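Local coordinates for chloromuconate cycloisomerase (Rhodococcus opacus, PDB 4M0X), which is a manganese-binding member of the enolase superfamily that joins a mandelate racemase/muconate lactonizing enzyme-type N-terminal domain to a TIM-barrel-like C-terminal domain, at residues 166-171 / 177-182; 212-217 / 239-244. All coordinates share one frame; numbering follows the deposited sequence.

Overall arrangement
Contact 1 and contact 2 come one after the other along the barrel-like C-terminal domain, their centres about 14 Å apart, and differ in depth and chemistry. Contact 1 is buried: it folds helix 173-183 back onto the end of strand 163-167 with a guanidinium at its polar heart and apolar side chains beside it. Contact 2 lies at the surface, where helix 203-215 meets the loop between helix 230-239 and strand 244-246, and rests on one methyl group packed against an isoleucine and a serine. They share no element, yet helices 173-183 and 203-215 lie side by side, and Val180 and Ser177 of contact 1 touch Leu213 of the 212-217 segment.

Contact 1: residues 166-171 / 177-182; sequences FKMGAE and SRRVLD
The guanidinium of Arg179 reaches back to the end of strand 163-167, where NH2 donates to Lys167 O over 3.2 Å with an N-H...O angle of 158°. The acceptor lies almost in the guanidinium plane, and the donor lies in the carbonyl plane. Water 1 makes a second link, donating a hydrogen bond to Lys167 O and accepting one from Arg179 NH1, so this carbonyl is gripped twice. Glu171 approaches the guanidinium obliquely, and its OE1 forms a long salt bridge of 3.4 Å to Arg179 NE, the two planes 34° apart. Asp176 also pairs with NH2, while Thr175 holds the second carboxylate oxygen of Glu171. Arg179 has CG anti to its own N (chi1 175°), stays extended as far as CD and then bends at chi3, which carries the charged end over to the carbonyl.

Strand 163-167 and helix 173-183 are the first two elements of a beta-alpha-beta unit of the barrel, which strand 192-196 completes. Lys167 sets off away from the helix, and its side chain comes within about 4 Å of the bound manganese.

Next to the polar group, Val180 spreads its two methyls over Phe166 and Met168. CG1 sits over the centre of one face of the Phe166 ring, a CH-pi contact of 3.8 Å to the centroid. CG2 meets Met168 SD at 3.7 Å and also borders the ring, and Met168 CE ends 4.0 Å from Ser177 OG.

Contact 2: residues 212-217 / 239-244; sequences ILADAG and KLSIPI
Ile242 presents three carbons to Ala214 because its first torsion places CG1 between the backbone N and the carbonyl carbon (chi1 50°), which leaves CG2 beside the N. With chi2 at 163° the chain then runs on extended, CD1 lying anti to CA. As a result CG2 and CD1 each lie 3.9 Å from Ala214 CB and CG1 lies 4.0 Å from it, so the small methyl is held against three carbons of the branched side chain and not against one tip. Ser241 takes a similar first torsion (chi1 56°), and its OG stands 3.9 Å from the same CB: an oxygen resting on a methyl, a van der Waals approach.

Ala214 belongs to the last turn of helix 203-215, which ends in a Schellman motif. Gly217 has a positive phi, and Gly217 N donates to Ala214 O at 3.1 Å, so the residue that makes the packing also takes part in closing the helix. Across from it, residues 240-243 form the loop that follows helix 230-239 and leads into strand 244-246. The contact therefore ties the end of one outer helix of the barrel to the loop that follows the next one.

Leu213 packs on Val180 and Ser177 of the neighbouring helix 173-183, while Pro243 and Ala221 pair through their backbones. The surroundings also belong to the assembly: Lys239 NZ bonds to Arg237 O of a second subunit, and Pro243 packs on Leu204 of a third.

With about 100 Å² buried, and dispersion between a methyl and its neighbours in place of directed polar bonds, the contact relies on shape; Ala214 offers the Ser241 hydroxyl no polar side-chain partner, so this contact by itself would hardly set its rotation.

Contact 1: residues 166-171 / 177-182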
ATOM      1  N   PHE A 166      30.825  11.673  15.406  1.00 29.85           N
ATOM      2  CA  PHE A 166      31.451  12.699  14.590  1.00 31.53           C
ATOM      3  C   PHE A 166      30.421  13.713  14.181  1.00 35.06           C
ATOM      4  O   PHE A 166      29.411  13.368  13.543  1.00 36.25           O
ATOM      5  CB  PHE A 166      32.064  12.099  13.332  1.00 30.85           C
ATOM      6  CG  PHE A 166      33.335  11.379  13.577  1.00 30.13           C
ATOM      7  CD1 PHE A 166      34.536  12.052  13.520  1.00 31.76           C
ATOM      8  CD2 PHE A 166      33.329  10.035  13.872  1.00 29.68           C
ATOM      9  CE1 PHE A 166      35.719  11.381  13.756  1.00 33.32           C
ATOM     10  CE2 PHE A 166      34.502   9.352  14.088  1.00 30.51           C
ATOM     11  CZ  PHE A 166      35.701  10.024  14.038  1.00 31.92           C
ATOM     12  N   LYS A 167      30.659  14.965  14.553  1.00 38.15           N
ATOM     13  CA  LYS A 167      29.703  15.999  14.208  1.00 41.63           C
ATOM     14  C   LYS A 167      30.054  16.348  12.767  1.00 39.12           C
ATOM     15  O   LYS A 167      31.233  16.413  12.436  1.00 38.21           O
ATOM     16  CB  LYS A 167      29.794  17.188  15.172  1.00 43.73           C
ATOM     17  CG  LYS A 167      28.440  17.731  15.613  1.00 51.45           C
ATOM     18  CD  LYS A 167      28.009  17.251  17.011  1.00 57.46           C
ATOM     19  CE  LYS A 167      26.522  16.826  17.094  1.00 57.16           C
ATOM     20  NZ  LYS A 167      25.558  17.409  16.096  1.00 51.69           N
ATOM     21  N   MET A 168      29.040  16.493  11.906  1.00 38.46           N
ATOM     22  CA  MET A 168      29.242  16.704  10.448  1.00 37.07           C
ATOM     23  C   MET A 168      28.354  17.799   9.866  1.00 36.91           C
ATOM     24  O   MET A 168      27.502  18.362  10.551  1.00 39.31           O
ATOM     25  CB  MET A 168      29.055  15.384   9.662  1.00 34.04           C
ATOM     26  CG  MET A 168      30.145  14.365   9.961  1.00 32.80           C
ATOM     27  SD  MET A 168      30.285  12.870   8.960  1.00 32.49           S
ATOM     28  CE  MET A 168      30.555  13.557   7.339  1.00 32.63           C
ATOM     29  N   GLY A 169      28.573  18.109   8.595  1.00 38.48           N
ATOM     30  CA  GLY A 169      27.711  19.037   7.866  1.00 36.88           C
ATOM     31  C   GLY A 169      28.203  20.465   7.710  1.00 37.75           C
ATOM     32  O   GLY A 169      27.495  21.309   7.165  1.00 36.52           O
ATOM     33  N   ALA A 170      29.405  20.752   8.187  1.00 38.47           N
ATOM     34  CA  ALA A 170      29.915  22.118   8.125  1.00 41.40           C
ATOM     35  C   ALA A 170      30.622  22.430   6.804  1.00 41.90           C
ATOM     36  O   ALA A 170      31.021  23.574   6.571  1.00 42.83           O
ATOM     37  CB  ALA A 170      30.835  22.410   9.307  1.00 40.07           C
ATOM     38  N   GLU A 171      30.778  21.419   5.955  1.00 38.34           N
ATOM     39  CA  GLU A 171      31.635  21.516   4.788  1.00 37.75           C
ATOM     40  C   GLU A 171      31.118  20.481   3.828  1.00 37.31           C
ATOM     41  O   GLU A 171      30.371  19.618   4.245  1.00 36.36           O
ATOM     42  CB  GLU A 171      33.096  21.230   5.170  1.00 39.83           C
ATOM     43  CG  GLU A 171      33.324  19.991   6.026  1.00 39.12           C
ATOM     44  CD  GLU A 171      34.776  19.520   6.018  1.00 42.13           C
ATOM     45  OE1 GLU A 171      35.447  19.563   7.085  1.00 41.69           O
ATOM     46  OE2 GLU A 171      35.251  19.087   4.944  1.00 42.31           O
ATOM     47  N   SER A 177      33.706  13.647   4.642  1.00 36.18           N
ATOM     48  CA  SER A 177      33.781  12.206   4.818  1.00 33.93           C
ATOM     49  C   SER A 177      35.185  11.709   4.740  1.00 35.46           C
ATOM     50  O   SER A 177      35.521  10.717   5.369  1.00 36.71           O
ATOM     51  CB  SER A 177      32.958  11.499   3.759  1.00 31.87           C
ATOM     52  OG  SER A 177      31.608  11.885   3.880  1.00 31.51           O
ATOM     53  N   ARG A 178      36.008  12.376   3.948  1.00 40.76           N
ATOM     54  CA  ARG A 178      37.425  12.042   3.920  1.00 46.64           C
ATOM     55  C   ARG A 178      38.003  12.378   5.311  1.00 42.86           C
ATOM     56  O   ARG A 178      38.634  11.541   5.955  1.00 39.84           O
ATOM     57  CB  ARG A 178      38.128  12.800   2.791  1.00 55.26           C
ATOM     58  CG  ARG A 178      39.158  11.976   2.037  1.00 68.68           C
ATOM     59  CD  ARG A 178      40.440  11.751   2.841  1.00 73.36           C
ATOM     60  NE  ARG A 178      40.990  10.414   2.606  1.00 80.89           N
ATOM     61  CZ  ARG A 178      41.042   9.436   3.513  1.00 82.67           C
ATOM     62  NH1 ARG A 178      40.599   9.629   4.749  1.00 81.34           N
ATOM     63  NH2 ARG A 178      41.559   8.259   3.184  1.00 87.08           N
ATOM     64  N   ARG A 179      37.717  13.585   5.790  1.00 39.77           N
ATOM     65  CA  ARG A 179      38.103  13.990   7.131  1.00 40.33           C
ATOM     66  C   ARG A 179      37.731  12.930   8.158  1.00 41.53           C
ATOM     67  O   ARG A 179      38.547  12.551   9.000  1.00 45.05           O
ATOM     68  CB  ARG A 179      37.463  15.334   7.499  1.00 38.35           C
ATOM     69  CG  ARG A 179      37.717  15.791   8.928  1.00 35.48           C
ATOM     70  CD  ARG A 179      37.002  17.096   9.222  1.00 34.13           C
ATOM     71  NE  ARG A 179      35.538  16.967   9.244  1.00 35.01           N
ATOM     72  CZ  ARG A 179      34.812  16.660  10.326  1.00 35.54           C
ATOM     73  NH1 ARG A 179      35.383  16.444  11.516  1.00 34.34           N
ATOM     74  NH2 ARG A 179      33.492  16.591  10.227  1.00 34.82           N
ATOM     75  N   VAL A 180      36.504  12.439   8.087  1.00 40.07           N
ATOM     76  CA  VAL A 180      36.049  11.492   9.099  1.00 39.74           C
ATOM     77  C   VAL A 180      36.733  10.146   8.918  1.00 42.41           C
ATOM     78  O   VAL A 180      37.103   9.502   9.908  1.00 45.82           O
ATOM     79  CB  VAL A 180      34.516  11.384   9.138  1.00 35.12           C
ATOM     80  CG1 VAL A 180      34.057  10.259  10.044  1.00 34.87           C
ATOM     81  CG2 VAL A 180      33.953  12.692   9.632  1.00 33.82           C
ATOM     82  N   LEU A 181      36.923   9.742   7.663  1.00 42.98           N
ATOM     83  CA  LEU A 181      37.594   8.478   7.373  1.00 44.66           C
ATOM     84  C   LEU A 181      39.004   8.535   7.941  1.00 49.52           C
ATOM     85  O   LEU A 181      39.552   7.512   8.362  1.00 52.29           O
ATOM     86  CB  LEU A 181      37.636   8.182   5.867  1.00 40.90           C
ATOM     87  CG  LEU A 181      36.369   7.745   5.107  1.00 38.96           C
ATOM     88  CD1 LEU A 181      36.577   7.935   3.616  1.00 38.43           C
ATOM     89  CD2 LEU A 181      35.944   6.316   5.381  1.00 36.02           C
ATOM     90  N   ASP A 182      39.579   9.738   7.961  1.00 52.74           N
ATOM     91  CA  ASP A 182      40.920   9.932   8.493  1.00 55.36           C
ATOM     92  C   ASP A 182      40.972   9.523   9.935  1.00 51.16           C
ATOM     93  O   ASP A 182      41.792   8.700  10.304  1.00 55.37           O
ATOM     94  CB  ASP A 182      41.360  11.385   8.378  1.00 58.55           C
ATOM     95  CG  ASP A 182      42.164  11.648   7.141  1.00 66.18           C
ATOM     96  OD1 ASP A 182      41.947  10.951   6.116  1.00 66.93           O
ATOM     97  OD2 ASP A 182      43.019  12.561   7.196  1.00 67.19           O
TER
HETATM   98  O   HOH W   1      33.467  15.496  13.654  1.00 40.33           O

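Contact 2: residues 212-217 / 239-244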
ATOM      1  N   ILE A 212      30.260   4.157   2.361  1.00 23.12           N
ATOM      2  CA  ILE A 212      31.695   4.252   2.395  1.00 26.16           C
ATOM      3  C   ILE A 212      32.157   4.377   3.844  1.00 28.50           C
ATOM      4  O   ILE A 212      33.131   3.715   4.280  1.00 32.61           O
ATOM      5  CB  ILE A 212      32.230   5.379   1.468  1.00 26.58           C
ATOM      6  CG1 ILE A 212      32.246   4.895   0.012  1.00 25.07           C
ATOM      7  CG2 ILE A 212      33.640   5.807   1.846  1.00 25.50           C
ATOM      8  CD1 ILE A 212      32.152   6.031  -0.979  1.00 25.49           C
ATOM      9  N   LEU A 213      31.434   5.189   4.600  1.00 27.15           N
ATOM     10  CA  LEU A 213      31.717   5.347   6.004  1.00 26.91           C
ATOM     11  C   LEU A 213      31.332   4.102   6.829  1.00 28.24           C
ATOM     12  O   LEU A 213      31.961   3.793   7.835  1.00 29.05           O
ATOM     13  CB  LEU A 213      31.018   6.596   6.523  1.00 26.56           C
ATOM     14  CG  LEU A 213      31.471   7.979   6.040  1.00 25.07           C
ATOM     15  CD1 LEU A 213      30.393   9.060   6.230  1.00 23.49           C
ATOM     16  CD2 LEU A 213      32.714   8.353   6.812  1.00 26.08           C
ATOM     17  N   ALA A 214      30.309   3.375   6.415  1.00 30.84           N
ATOM     18  CA  ALA A 214      29.929   2.166   7.155  1.00 34.10           C
ATOM     19  C   ALA A 214      31.021   1.125   6.964  1.00 37.12           C
ATOM     20  O   ALA A 214      31.393   0.420   7.905  1.00 38.83           O
ATOM     21  CB  ALA A 214      28.576   1.636   6.708  1.00 31.01           C
ATOM     22  N   ASP A 215      31.546   1.048   5.743  1.00 42.50           N
ATOM     23  CA  ASP A 215      32.693   0.189   5.442  1.00 42.64           C
ATOM     24  C   ASP A 215      33.884   0.499   6.356  1.00 40.05           C
ATOM     25  O   ASP A 215      34.551  -0.412   6.808  1.00 36.92           O
ATOM     26  CB  ASP A 215      33.083   0.314   3.965  1.00 43.47           C
ATOM     27  CG  ASP A 215      32.054  -0.318   3.031  1.00 48.83           C
ATOM     28  OD1 ASP A 215      31.079  -0.955   3.525  1.00 48.17           O
ATOM     29  OD2 ASP A 215      32.217  -0.166   1.793  1.00 48.47           O
ATOM     30  N   ALA A 216      34.119   1.782   6.636  1.00 39.41           N
ATOM     31  CA  ALA A 216      35.222   2.209   7.515  1.00 40.64           C
ATOM     32  C   ALA A 216      34.932   2.164   9.020  1.00 40.40           C
ATOM     33  O   ALA A 216      35.762   2.573   9.821  1.00 43.42           O
ATOM     34  CB  ALA A 216      35.691   3.602   7.126  1.00 42.02           C
ATOM     35  N   GLY A 217      33.750   1.693   9.409  1.00 41.50           N
ATOM     36  CA  GLY A 217      33.455   1.456  10.825  1.00 38.25           C
ATOM     37  C   GLY A 217      32.373   2.310  11.455  1.00 36.35           C
ATOM     38  O   GLY A 217      32.062   2.147  12.637  1.00 33.09           O
ATOM     39  N   LYS A 239      18.510   0.718   2.151  1.00 31.07           N
ATOM     40  CA  LYS A 239      19.706   0.428   1.411  1.00 32.71           C
ATOM     41  C   LYS A 239      20.866   0.098   2.351  1.00 35.23           C
ATOM     42  O   LYS A 239      21.634  -0.805   2.078  1.00 36.80           O
ATOM     43  CB  LYS A 239      20.058   1.583   0.497  1.00 35.30           C
ATOM     44  CG  LYS A 239      19.299   1.530  -0.819  1.00 43.21           C
ATOM     45  CD  LYS A 239      20.160   1.015  -1.973  1.00 46.36           C
ATOM     46  CE  LYS A 239      19.407   1.059  -3.298  1.00 51.45           C
ATOM     47  NZ  LYS A 239      18.656   2.330  -3.589  1.00 51.66           N
ATOM     48  N   LEU A 240      20.932   0.794   3.486  1.00 34.54           N
ATOM     49  CA  LEU A 240      22.073   0.802   4.372  1.00 31.07           C
ATOM     50  C   LEU A 240      22.262  -0.424   5.248  1.00 32.89           C
ATOM     51  O   LEU A 240      21.302  -0.990   5.764  1.00 33.91           O
ATOM     52  CB  LEU A 240      21.980   2.029   5.255  1.00 32.43           C
ATOM     53  CG  LEU A 240      22.714   3.264   4.749  1.00 34.07           C
ATOM     54  CD1 LEU A 240      22.414   3.567   3.291  1.00 32.29           C
ATOM     55  CD2 LEU A 240      22.340   4.436   5.636  1.00 33.44           C
ATOM     56  N   SER A 241      23.527  -0.808   5.422  1.00 33.45           N
ATOM     57  CA  SER A 241      23.915  -1.934   6.254  1.00 33.49           C
ATOM     58  C   SER A 241      23.962  -1.501   7.723  1.00 36.03           C
ATOM     59  O   SER A 241      24.215  -2.312   8.614  1.00 39.08           O
ATOM     60  CB  SER A 241      25.297  -2.421   5.830  1.00 34.59           C
ATOM     61  OG  SER A 241      26.269  -1.363   5.879  1.00 33.77           O
ATOM     62  N   ILE A 242      23.735  -0.218   7.978  1.00 34.32           N
ATOM     63  CA  ILE A 242      23.809   0.309   9.337  1.00 32.98           C
ATOM     64  C   ILE A 242      22.512   1.026   9.629  1.00 30.86           C
ATOM     65  O   ILE A 242      21.850   1.489   8.714  1.00 31.22           O
ATOM     66  CB  ILE A 242      25.011   1.278   9.545  1.00 33.36           C
ATOM     67  CG1 ILE A 242      25.055   2.339   8.443  1.00 31.16           C
ATOM     68  CG2 ILE A 242      26.332   0.514   9.649  1.00 30.13           C
ATOM     69  CD1 ILE A 242      25.911   3.523   8.796  1.00 31.68           C
ATOM     70  N   PRO A 243      22.128   1.104  10.905  1.00 30.28           N
ATOM     71  CA  PRO A 243      20.859   1.780  11.208  1.00 27.91           C
ATOM     72  C   PRO A 243      20.886   3.299  11.113  1.00 27.79           C
ATOM     73  O   PRO A 243      21.938   3.933  11.207  1.00 27.61           O
ATOM     74  CB  PRO A 243      20.562   1.347  12.651  1.00 27.69           C
ATOM     75  CG  PRO A 243      21.883   0.959  13.223  1.00 28.58           C
ATOM     76  CD  PRO A 243      22.673   0.382  12.071  1.00 28.77           C
ATOM     77  N   ILE A 244      19.694   3.863  10.983  1.00 29.13           N
ATOM     78  CA  ILE A 244      19.452   5.294  10.880  1.00 27.94           C
ATOM     79  C   ILE A 244      18.713   5.773  12.139  1.00 28.11           C
ATOM     80  O   ILE A 244      17.655   5.226  12.508  1.00 28.91           O
ATOM     81  CB  ILE A 244      18.531   5.566   9.664  1.00 28.96           C
ATOM     82  CG1 ILE A 244      19.128   4.993   8.393  1.00 30.04           C
ATOM     83  CG2 ILE A 244      18.230   7.046   9.480  1.00 29.53           C
ATOM     84  CD1 ILE A 244      20.457   5.615   8.041  1.00 32.27           C
TER